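Local coordinates for uncharacterized protein (Bacteroides ovatus, PDB 4E6F), which is of unknown function but belongs to the DUF4468 family, whose characteristic domain has a TBP-like fold, at residues A[40-45]-A[71-76]; A[78-83]-A[90-95]; A[96-101]-A[112-117]. One frame throughout, in Å; residues are numbered along the deposited sequence. Where two conformers were deposited one is given.

Interaction 1: residues A[40-45]-A[71-76]; sequences QIYDTM and GTIAGV. With EDO (1,2-ethanediol), chain F.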
loop_
_atom_site.group_PDB
_atom_site.type_symbol
_atom_site.label_atom_id
_atom_site.label_comp_id
_atom_site.label_asym_id
_atom_site.label_seq_id
_atom_site.Cartn_x
_atom_site.Cartn_y
_atom_site.Cartn_z
ATOM N N GLN A 40 -16.317 15.900 6.106
ATOM C CA GLN A 40 -16.115 14.943 7.202
ATOM C C GLN A 40 -15.101 13.832 6.812
ATOM O O GLN A 40 -14.274 13.405 7.624
ATOM C CB GLN A 40 -17.469 14.289 7.566
ATOM C CG GLN A 40 -18.507 15.307 8.057
ATOM C CD GLN A 40 -19.797 14.587 8.387
ATOM O OE1 GLN A 40 -20.589 14.270 7.507
ATOM N NE2 GLN A 40 -20.030 14.285 9.651
ATOM N N ILE A 41 -15.194 13.363 5.576
ATOM C CA ILE A 41 -14.295 12.299 5.078
ATOM C C ILE A 41 -12.868 12.845 4.979
ATOM O O ILE A 41 -11.902 12.190 5.419
ATOM C CB ILE A 41 -14.815 11.767 3.727
ATOM C CG1 ILE A 41 -16.199 11.073 3.919
ATOM C CG2 ILE A 41 -13.797 10.778 3.083
ATOM C CD1 ILE A 41 -16.917 10.755 2.608
ATOM N N TYR A 42 -12.750 14.068 4.409
ATOM C CA TYR A 42 -11.462 14.734 4.249
ATOM C C TYR A 42 -10.787 14.911 5.628
ATOM O O TYR A 42 -9.587 14.652 5.753
ATOM C CB TYR A 42 -11.676 16.080 3.529
ATOM C CG TYR A 42 -10.429 16.930 3.453
ATOM C CD1 TYR A 42 -9.519 16.781 2.408
ATOM C CD2 TYR A 42 -10.183 17.922 4.398
ATOM C CE1 TYR A 42 -8.367 17.574 2.335
ATOM C CE2 TYR A 42 -9.036 18.713 4.336
ATOM C CZ TYR A 42 -8.132 18.531 3.305
ATOM O OH TYR A 42 -7.020 19.339 3.249
ATOM N N ASP A 43 -11.552 15.355 6.664
ATOM C CA ASP A 43 -10.966 15.547 7.989
ATOM C C ASP A 43 -10.571 14.221 8.617
ATOM O O ASP A 43 -9.553 14.157 9.298
ATOM C CB ASP A 43 -11.905 16.329 8.909
ATOM C CG ASP A 43 -12.163 17.757 8.451
ATOM O OD1 ASP A 43 -11.300 18.324 7.734
ATOM O OD2 ASP A 43 -13.198 18.317 8.837
ATOM N N THR A 44 -11.358 13.150 8.397
ATOM C CA THR A 44 -11.000 11.838 8.948
ATOM C C THR A 44 -9.717 11.323 8.308
ATOM O O THR A 44 -8.859 10.739 8.984
ATOM C CB THR A 44 -12.152 10.837 8.715
ATOM O OG1 THR A 44 -13.334 11.346 9.337
ATOM C CG2 THR A 44 -11.849 9.443 9.253
HETATM N N MSE A 45 -9.611 11.522 6.987
HETATM C CA MSE A 45 -8.469 11.030 6.208
HETATM C C MSE A 45 -7.182 11.841 6.462
HETATM O O MSE A 45 -6.090 11.245 6.472
HETATM C CB MSE A 45 -8.833 10.965 4.733
HETATM C CG MSE A 45 -9.797 9.797 4.442
HETATM SE SE MSE A 45 -8.867 8.043 4.691
HETATM C CE MSE A 45 -9.414 7.600 6.546
ATOM N N GLY A 71 -10.938 17.869 -1.930
ATOM C CA GLY A 71 -10.893 16.709 -1.047
ATOM C C GLY A 71 -9.758 15.753 -1.378
ATOM O O GLY A 71 -9.907 14.546 -1.169
ATOM N N THR A 72 -8.605 16.279 -1.874
ATOM C CA THR A 72 -7.456 15.436 -2.225
ATOM C C THR A 72 -6.338 15.597 -1.206
ATOM O O THR A 72 -6.079 16.709 -0.720
ATOM C CB THR A 72 -6.928 15.689 -3.653
ATOM O OG1 THR A 72 -6.771 17.088 -3.901
ATOM C CG2 THR A 72 -7.801 15.045 -4.730
ATOM N N ILE A 73 -5.694 14.476 -0.863
ATOM C CA ILE A 73 -4.600 14.456 0.102
ATOM C C ILE A 73 -3.534 13.535 -0.428
ATOM O O ILE A 73 -3.873 12.433 -0.892
ATOM C CB ILE A 73 -5.086 13.936 1.487
ATOM C CG1 ILE A 73 -6.405 14.594 1.935
ATOM C CG2 ILE A 73 -3.988 14.077 2.566
ATOM C CD1 ILE A 73 -7.178 13.681 2.907
ATOM N N ALA A 74 -2.272 13.924 -0.329
ATOM C CA ALA A 74 -1.219 12.987 -0.697
ATOM C C ALA A 74 -0.098 13.048 0.308
ATOM O O ALA A 74 0.265 14.126 0.789
ATOM C CB ALA A 74 -0.681 13.256 -2.092
ATOM N N GLY A 75 0.468 11.884 0.586
ATOM C CA GLY A 75 1.604 11.806 1.491
ATOM C C GLY A 75 2.639 10.865 0.938
ATOM O O GLY A 75 2.349 10.066 0.032
ATOM N N VAL A 76 3.848 10.967 1.457
ATOM C CA VAL A 76 4.912 10.049 1.079
ATOM C C VAL A 76 5.332 9.279 2.316
ATOM O O VAL A 76 5.241 9.794 3.425
ATOM C CB VAL A 76 6.106 10.727 0.380
ATOM C CG1 VAL A 76 5.625 11.377 -0.932
ATOM C CG2 VAL A 76 6.801 11.753 1.297
HETATM C C1 EDO F . -22.782 11.842 9.192
HETATM O O1 EDO F . -22.188 12.314 10.382
HETATM C C2 EDO F . -23.877 10.774 9.480
HETATM O O2 EDO F . -24.883 11.303 10.323
#
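Tyr-42 and Ile-73 carry this contact between helix 40-45 and strand 72-76, their side chains set at a slant to one another. One flank of the phenol ring does the touching: CE1 of Tyr-42 rests 3.6 Å from CG1 of Ile-73, and its neighbour CD1 of Tyr-42 lies 3.7 Å from CA of Gly-71. The carbonyl oxygen of Thr-72 sits in the plane of the ring at its edge, 3.9 Å from CE1 of Tyr-42. What brings it there is the first torsion of Tyr-42, with CG anti to the backbone N (chi1 173°), which swings the ring off the helix toward the strand. Ile-73 points its CB at the helix and reaches further with CD1, which meets CB of Met-45 at 3.7 Å. Met-45, a selenomethionine, then bends at chi2 and carries its selenium away from Ile-73. Gly-71, with positive phi (59°), and Thr-72 both face Asp-67 in a G1 beta bulge at the start of the strand. At the far side of the helix, NE2 of Gln-40 donates to O1 of an ethanediol, probably from the crystallisation liquor, at 3.0 Å. The contact seats the N-terminal part of helix 38-54 on the sheet: Ile-73 also packs on Ile-63 of strand 62-67 and Met-49 of the helix, while Met-45 reaches Val-101 of strand 90-104.

Interaction 2: residues A[78-83]-A[90-95]; sequences EEWIVF and LDRTLV
Ile-81, Thr-93 and Val-95 form the apolar centre on one face of this antiparallel pair: CD1 of Ile-81 lies 3.7 Å from CG1 of Val-95, and the ring of Phe-83 continues the patch, its CZ 3.5 Å from CG2 of Thr-93. The backbones are joined by five hydrogen bonds, the straightest from Ile-81 N to Thr-93 O (2.8 Å, 174° at the hydrogen). On the other face the indole of Trp-80 is sandwiched. CD1 of Leu-94 sits 3.8 Å from the centroid of the six-membered ring, a CH-pi contact almost on the ring normal, while the guanidinium of Arg-92 lies flat on the opposite face, with planes at 2° and CZ of Arg-92 3.5 Å from the same centroid. This cation-pi stack follows from an Arg-92 chain that leaves between backbone N and carbonyl carbon (chi1 67°) and then runs extended across the indole. Farther along that face, CD of Glu-78 packs 3.7 Å from CD2 of Leu-94. At the polar edge Asp-91 sets OD2 3.6 Å from CD2 of Phe-83; its carboxylate is held instead by a hydrogen bond with Tyr-119 and salt bridges to Arg-120 and Lys-150. Glu-79 turns its carboxylate to Tyr-97 and Arg-52. The face bearing Ile-81 and Thr-93 packs against helix 149-169, where Trp-151 meets Phe-83 edge-to-face, and strand 107-119 borders strand 90-104 on its other side.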
loop_
_atom_site.group_PDB
_atom_site.type_symbol
_atom_site.label_atom_id
_atom_site.label_comp_id
_atom_site.label_asym_id
_atom_site.label_seq_id
_atom_site.Cartn_x
_atom_site.Cartn_y
_atom_site.Cartn_z
ATOM N N GLU A 78 8.064 5.971 3.968
ATOM C CA GLU A 78 9.246 5.128 3.866
ATOM C C GLU A 78 9.213 4.173 5.041
ATOM O O GLU A 78 9.056 4.601 6.191
ATOM C CB GLU A 78 10.516 5.980 3.873
ATOM C CG GLU A 78 11.778 5.135 3.757
ATOM C CD GLU A 78 13.022 5.996 3.792
ATOM O OE1 GLU A 78 13.289 6.696 2.790
ATOM O OE2 GLU A 78 13.727 5.972 4.826
ATOM N N GLU A 79 9.318 2.877 4.753
ATOM C CA GLU A 79 9.279 1.855 5.809
ATOM C C GLU A 79 10.149 0.687 5.472
ATOM O O GLU A 79 10.515 0.506 4.307
ATOM C CB GLU A 79 7.850 1.289 5.955
ATOM C CG GLU A 79 6.796 2.224 6.503
ATOM C CD GLU A 79 5.438 1.562 6.584
ATOM O OE1 GLU A 79 5.322 0.489 7.224
ATOM O OE2 GLU A 79 4.479 2.128 6.020
ATOM N N TRP A 80 10.386 -0.173 6.476
ATOM C CA TRP A 80 10.982 -1.475 6.232
ATOM C C TRP A 80 9.870 -2.480 6.031
ATOM O O TRP A 80 8.883 -2.472 6.792
ATOM C CB TRP A 80 11.841 -1.941 7.429
ATOM C CG TRP A 80 13.069 -1.116 7.642
ATOM C CD1 TRP A 80 13.316 -0.271 8.686
ATOM C CD2 TRP A 80 14.240 -1.084 6.811
ATOM N NE1 TRP A 80 14.571 0.285 8.559
ATOM C CE2 TRP A 80 15.145 -0.169 7.398
ATOM C CE3 TRP A 80 14.608 -1.726 5.612
ATOM C CZ2 TRP A 80 16.404 0.106 6.843
ATOM C CZ3 TRP A 80 15.841 -1.429 5.047
ATOM C CH2 TRP A 80 16.728 -0.529 5.664
ATOM N N ILE A 81 10.045 -3.375 5.044
ATOM C CA ILE A 81 9.183 -4.538 4.834
ATOM C C ILE A 81 10.051 -5.753 5.163
ATOM O O ILE A 81 11.074 -5.947 4.508
ATOM C CB ILE A 81 8.564 -4.616 3.422
ATOM C CG1 ILE A 81 7.466 -3.528 3.240
ATOM C CG2 ILE A 81 7.966 -6.019 3.185
ATOM C CD1 ILE A 81 6.954 -3.474 1.810
ATOM N N VAL A 82 9.676 -6.531 6.177
ATOM C CA VAL A 82 10.482 -7.698 6.552
ATOM C C VAL A 82 9.988 -8.926 5.793
ATOM O O VAL A 82 8.803 -9.251 5.853
ATOM C CB VAL A 82 10.458 -7.911 8.093
ATOM C CG1 VAL A 82 11.172 -9.220 8.513
ATOM C CG2 VAL A 82 11.077 -6.701 8.789
ATOM N N PHE A 83 10.916 -9.668 5.155
ATOM C CA PHE A 83 10.560 -10.909 4.454
ATOM C C PHE A 83 10.632 -12.102 5.403
ATOM O O PHE A 83 9.750 -12.957 5.422
ATOM C CB PHE A 83 11.513 -11.142 3.267
ATOM C CG PHE A 83 11.450 -10.052 2.230
ATOM C CD1 PHE A 83 10.241 -9.709 1.628
ATOM C CD2 PHE A 83 12.593 -9.361 1.857
ATOM C CE1 PHE A 83 10.193 -8.710 0.647
ATOM C CE2 PHE A 83 12.545 -8.363 0.877
ATOM C CZ PHE A 83 11.344 -8.058 0.266
ATOM N N LEU A 90 18.427 -11.288 8.852
ATOM C CA LEU A 90 17.225 -10.484 8.829
ATOM C C LEU A 90 17.111 -10.060 7.390
ATOM O O LEU A 90 18.006 -9.377 6.893
ATOM C CB LEU A 90 17.272 -9.274 9.791
ATOM C CG LEU A 90 16.078 -8.301 9.634
ATOM C CD1 LEU A 90 14.799 -8.898 10.206
ATOM C CD2 LEU A 90 16.376 -6.989 10.308
ATOM N N ASP A 91 16.104 -10.573 6.678
ATOM C CA ASP A 91 15.943 -10.249 5.273
ATOM C C ASP A 91 14.815 -9.244 5.158
ATOM O O ASP A 91 13.671 -9.586 5.470
ATOM C CB ASP A 91 15.632 -11.525 4.463
ATOM C CG ASP A 91 15.573 -11.289 2.956
ATOM O OD1 ASP A 91 16.208 -10.325 2.480
ATOM O OD2 ASP A 91 14.913 -12.094 2.253
ATOM N N ARG A 92 15.132 -8.011 4.756
ATOM C CA ARG A 92 14.134 -6.955 4.646
ATOM C C ARG A 92 14.463 -6.015 3.505
ATOM O O ARG A 92 15.614 -5.968 3.056
ATOM C CB ARG A 92 14.066 -6.160 5.967
ATOM C CG ARG A 92 15.338 -5.357 6.281
ATOM C CD ARG A 92 15.231 -4.623 7.600
ATOM N NE ARG A 92 16.393 -3.762 7.828
ATOM C CZ ARG A 92 16.520 -2.931 8.860
ATOM N NH1 ARG A 92 15.552 -2.826 9.760
ATOM N NH2 ARG A 92 17.609 -2.184 8.987
ATOM N N THR A 93 13.472 -5.226 3.073
ATOM C CA THR A 93 13.703 -4.209 2.074
ATOM C C THR A 93 13.185 -2.876 2.575
ATOM O O THR A 93 12.235 -2.838 3.368
ATOM C CB THR A 93 13.035 -4.553 0.715
ATOM O OG1 THR A 93 13.445 -3.578 -0.255
ATOM C CG2 THR A 93 11.498 -4.581 0.779
ATOM N N LEU A 94 13.790 -1.790 2.099
ATOM C CA LEU A 94 13.184 -0.486 2.337
ATOM C C LEU A 94 12.134 -0.333 1.254
ATOM O O LEU A 94 12.302 -0.866 0.150
ATOM C CB LEU A 94 14.241 0.634 2.234
ATOM C CG LEU A 94 13.851 2.000 2.784
ATOM C CD1 LEU A 94 13.793 1.975 4.330
ATOM C CD2 LEU A 94 14.826 3.087 2.276
ATOM N N VAL A 95 11.051 0.376 1.549
ATOM C CA VAL A 95 10.049 0.683 0.545
ATOM C C VAL A 95 9.746 2.164 0.659
ATOM O O VAL A 95 9.681 2.680 1.769
ATOM C CB VAL A 95 8.758 -0.189 0.637
ATOM C CG1 VAL A 95 7.994 0.048 1.944
ATOM C CG2 VAL A 95 7.834 0.044 -0.567
#

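Interaction 3: residues A[96-101]-A[112-117]; sequences NYQITV and LEKIRF. With EDO (1,2-ethanediol), chain E.
Asn-96 and Arg-116 open the backbone pairing with two hydrogen bonds, the Asn-96 N to Arg-116 O bond being 2.9 Å, and Gln-98 and Glu-113 are joined by two more. Between these pairs the register slips by one residue, a beta bulge in which Lys-114 takes left-handed helical angles (phi 53°, psi 46°). An ethanediol, probably from the crystallisation liquor, lies beside the bulge, hydrogen-bonded to Tyr-97 O and Lys-114 O. Among polar side chains, OG1 of Thr-100 donates to the anti lone pair of OE2 of Glu-113 at 2.7 Å and accepts from NE2 of Gln-98 at 3.0 Å. The other end of that amide, OE1 of Gln-98, takes a bond from NZ of Lys-114 at 3.0 Å, with the two chains side by side and pointing the same way. One continuous polar chain therefore runs from lysine to glutamate. Stacking joins Asn-96 and Arg-116: the amide and guanidinium planes are 8° apart, and CB of Asn-96 lies over the guanidinium centre. Apolar contacts occupy the reverse face, where, in one of the two conformers of Leu-112, its CD1 meets CD1 of Tyr-97 obliquely at 3.5 Å. Phe-158 and Met-162 of helix 149-169 pack on Leu-112. This is a bulged antiparallel hairpin in the curved sheet of the TBP-like fold, with helices against its apolar face.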
loop_
_atom_site.group_PDB
_atom_site.type_symbol
_atom_site.label_atom_id
_atom_site.label_comp_id
_atom_site.label_asym_id
_atom_site.label_seq_id
_atom_site.Cartn_x
_atom_site.Cartn_y
_atom_site.Cartn_z
ATOM N N ASN A 96 9.602 2.844 -0.481
ATOM C CA ASN A 96 9.154 4.235 -0.551
ATOM C C ASN A 96 7.900 4.228 -1.363
ATOM O O ASN A 96 7.795 3.472 -2.336
ATOM C CB ASN A 96 10.191 5.167 -1.148
ATOM C CG ASN A 96 11.315 5.472 -0.192
ATOM O OD1 ASN A 96 11.282 6.452 0.597
ATOM N ND2 ASN A 96 12.319 4.618 -0.217
ATOM N N TYR A 97 6.925 5.051 -0.966
ATOM C CA TYR A 97 5.645 5.022 -1.672
ATOM C C TYR A 97 4.919 6.355 -1.529
ATOM O O TYR A 97 5.309 7.176 -0.699
ATOM C CB TYR A 97 4.749 3.882 -1.090
ATOM C CG TYR A 97 4.580 3.944 0.419
ATOM C CD1 TYR A 97 3.623 4.781 1.003
ATOM C CD2 TYR A 97 5.439 3.242 1.267
ATOM C CE1 TYR A 97 3.495 4.876 2.389
ATOM C CE2 TYR A 97 5.301 3.310 2.661
ATOM C CZ TYR A 97 4.326 4.130 3.213
ATOM O OH TYR A 97 4.191 4.229 4.579
ATOM N N GLN A 98 3.815 6.523 -2.271
ATOM C CA GLN A 98 2.937 7.663 -2.102
ATOM C C GLN A 98 1.548 7.140 -1.790
ATOM O O GLN A 98 1.117 6.136 -2.370
ATOM C CB GLN A 98 2.921 8.515 -3.377
ATOM C CG GLN A 98 1.968 9.716 -3.280
ATOM C CD GLN A 98 2.124 10.685 -4.434
ATOM O OE1 GLN A 98 3.248 11.007 -4.852
ATOM N NE2 GLN A 98 0.983 11.177 -4.939
ATOM N N ILE A 99 0.874 7.784 -0.820
ATOM C CA ILE A 99 -0.533 7.488 -0.501
ATOM C C ILE A 99 -1.327 8.640 -1.086
ATOM O O ILE A 99 -1.041 9.788 -0.743
ATOM C CB ILE A 99 -0.824 7.376 1.015
ATOM C CG1 ILE A 99 0.185 6.469 1.719
ATOM C CG2 ILE A 99 -2.287 6.891 1.239
ATOM C CD1 ILE A 99 0.032 6.496 3.296
ATOM N N THR A 100 -2.328 8.354 -1.920
ATOM C CA THR A 100 -3.162 9.386 -2.537
ATOM C C THR A 100 -4.594 9.107 -2.148
ATOM O O THR A 100 -5.099 8.013 -2.432
ATOM C CB THR A 100 -2.966 9.392 -4.036
ATOM O OG1 THR A 100 -1.579 9.682 -4.290
ATOM C CG2 THR A 100 -3.881 10.427 -4.749
ATOM N N VAL A 101 -5.257 10.086 -1.536
ATOM C CA VAL A 101 -6.643 9.932 -1.064
ATOM C C VAL A 101 -7.513 10.958 -1.752
ATOM O O VAL A 101 -7.151 12.138 -1.788
ATOM C CB VAL A 101 -6.723 10.072 0.480
ATOM C CG1 VAL A 101 -8.177 10.048 0.967
ATOM C CG2 VAL A 101 -5.918 8.971 1.151
ATOM N N LEU A 112 -2.309 3.492 -3.340
ATOM C CA LEU A 112 -0.921 3.314 -2.932
ATOM C C LEU A 112 -0.125 3.184 -4.222
ATOM O O LEU A 112 -0.348 2.247 -5.001
ATOM C CB LEU A 112 -0.760 2.089 -2.010
ATOM C CG LEU A 112 0.659 1.785 -1.575
ATOM C CD1 LEU A 112 1.153 2.817 -0.565
ATOM C CD2 LEU A 112 0.756 0.386 -0.967
ATOM N N GLU A 113 0.732 4.157 -4.484
ATOM C CA GLU A 113 1.439 4.211 -5.760
ATOM C C GLU A 113 2.880 4.668 -5.637
ATOM O O GLU A 113 3.361 4.920 -4.532
ATOM C CB GLU A 113 0.674 5.153 -6.703
ATOM C CG GLU A 113 0.463 6.563 -6.147
ATOM C CD GLU A 113 -0.243 7.514 -7.092
ATOM O OE1 GLU A 113 -0.234 7.265 -8.318
ATOM O OE2 GLU A 113 -0.836 8.500 -6.603
ATOM N N LYS A 114 3.586 4.737 -6.792
ATOM C CA LYS A 114 4.982 5.156 -6.868
ATOM C C LYS A 114 5.837 4.315 -5.895
ATOM O O LYS A 114 6.656 4.845 -5.138
ATOM C CB LYS A 114 5.114 6.671 -6.592
ATOM C CG LYS A 114 4.338 7.501 -7.605
ATOM C CD LYS A 114 4.521 8.974 -7.284
ATOM C CE LYS A 114 3.679 9.840 -8.165
ATOM N NZ LYS A 114 3.897 11.273 -7.810
ATOM N N ILE A 115 5.616 3.003 -5.930
ATOM C CA ILE A 115 6.289 2.072 -5.029
ATOM C C ILE A 115 7.650 1.690 -5.574
ATOM O O ILE A 115 7.756 1.212 -6.712
ATOM C CB ILE A 115 5.418 0.820 -4.830
ATOM C CG1 ILE A 115 4.035 1.218 -4.240
ATOM C CG2 ILE A 115 6.161 -0.242 -3.947
ATOM C CD1 ILE A 115 2.982 0.147 -4.299
ATOM N N ARG A 116 8.683 1.886 -4.748
ATOM C CA ARG A 116 10.038 1.514 -5.124
ATOM C C ARG A 116 10.742 0.949 -3.915
ATOM O O ARG A 116 10.529 1.391 -2.781
ATOM C CB ARG A 116 10.806 2.697 -5.736
ATOM C CG ARG A 116 10.956 3.876 -4.815
ATOM C CD ARG A 116 11.675 5.041 -5.495
ATOM N NE ARG A 116 11.653 6.219 -4.630
ATOM C CZ ARG A 116 12.528 6.453 -3.659
ATOM N NH1 ARG A 116 13.531 5.608 -3.442
ATOM N NH2 ARG A 116 12.406 7.528 -2.895
ATOM N N PHE A 117 11.598 -0.018 -4.172
ATOM C CA PHE A 117 12.328 -0.733 -3.140
ATOM C C PHE A 117 13.793 -0.408 -3.173
ATOM O O PHE A 117 14.362 -0.213 -4.258
ATOM C CB PHE A 117 12.168 -2.243 -3.356
ATOM C CG PHE A 117 10.737 -2.724 -3.455
ATOM C CD1 PHE A 117 9.946 -2.852 -2.311
ATOM C CD2 PHE A 117 10.178 -3.047 -4.689
ATOM C CE1 PHE A 117 8.609 -3.280 -2.404
ATOM C CE2 PHE A 117 8.847 -3.490 -4.784
ATOM C CZ PHE A 117 8.080 -3.627 -3.637
HETATM C C1 EDO E . 8.176 7.721 -3.494
HETATM O O1 EDO E . 6.771 7.547 -3.609
HETATM C C2 EDO E . 8.502 8.623 -2.275
HETATM O O2 EDO E . 8.035 8.034 -1.057
#

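How the interactions relate
From the N terminus, interaction 1 closes the excursion from helix 38-54 through strand 62-67 to the start of strand 72-85. The same strand runs on into interaction 2, which closes the hairpin with strand 90-104 after a short turn. Interaction 3 uses the next part of strand 90-104 and closes the following hairpin, with strand 107-119. The three are in series, neither nested nor crossing, and the sheet joins interaction 3 directly to each of the other two. Ile-73 and Gly-75 of interaction 1 pair by backbone hydrogen bonds with Val-101 and Ile-99 of interaction 3, while interactions 1 and 2, about 26 Å apart centre to centre, are linked through the shared strand 72-85.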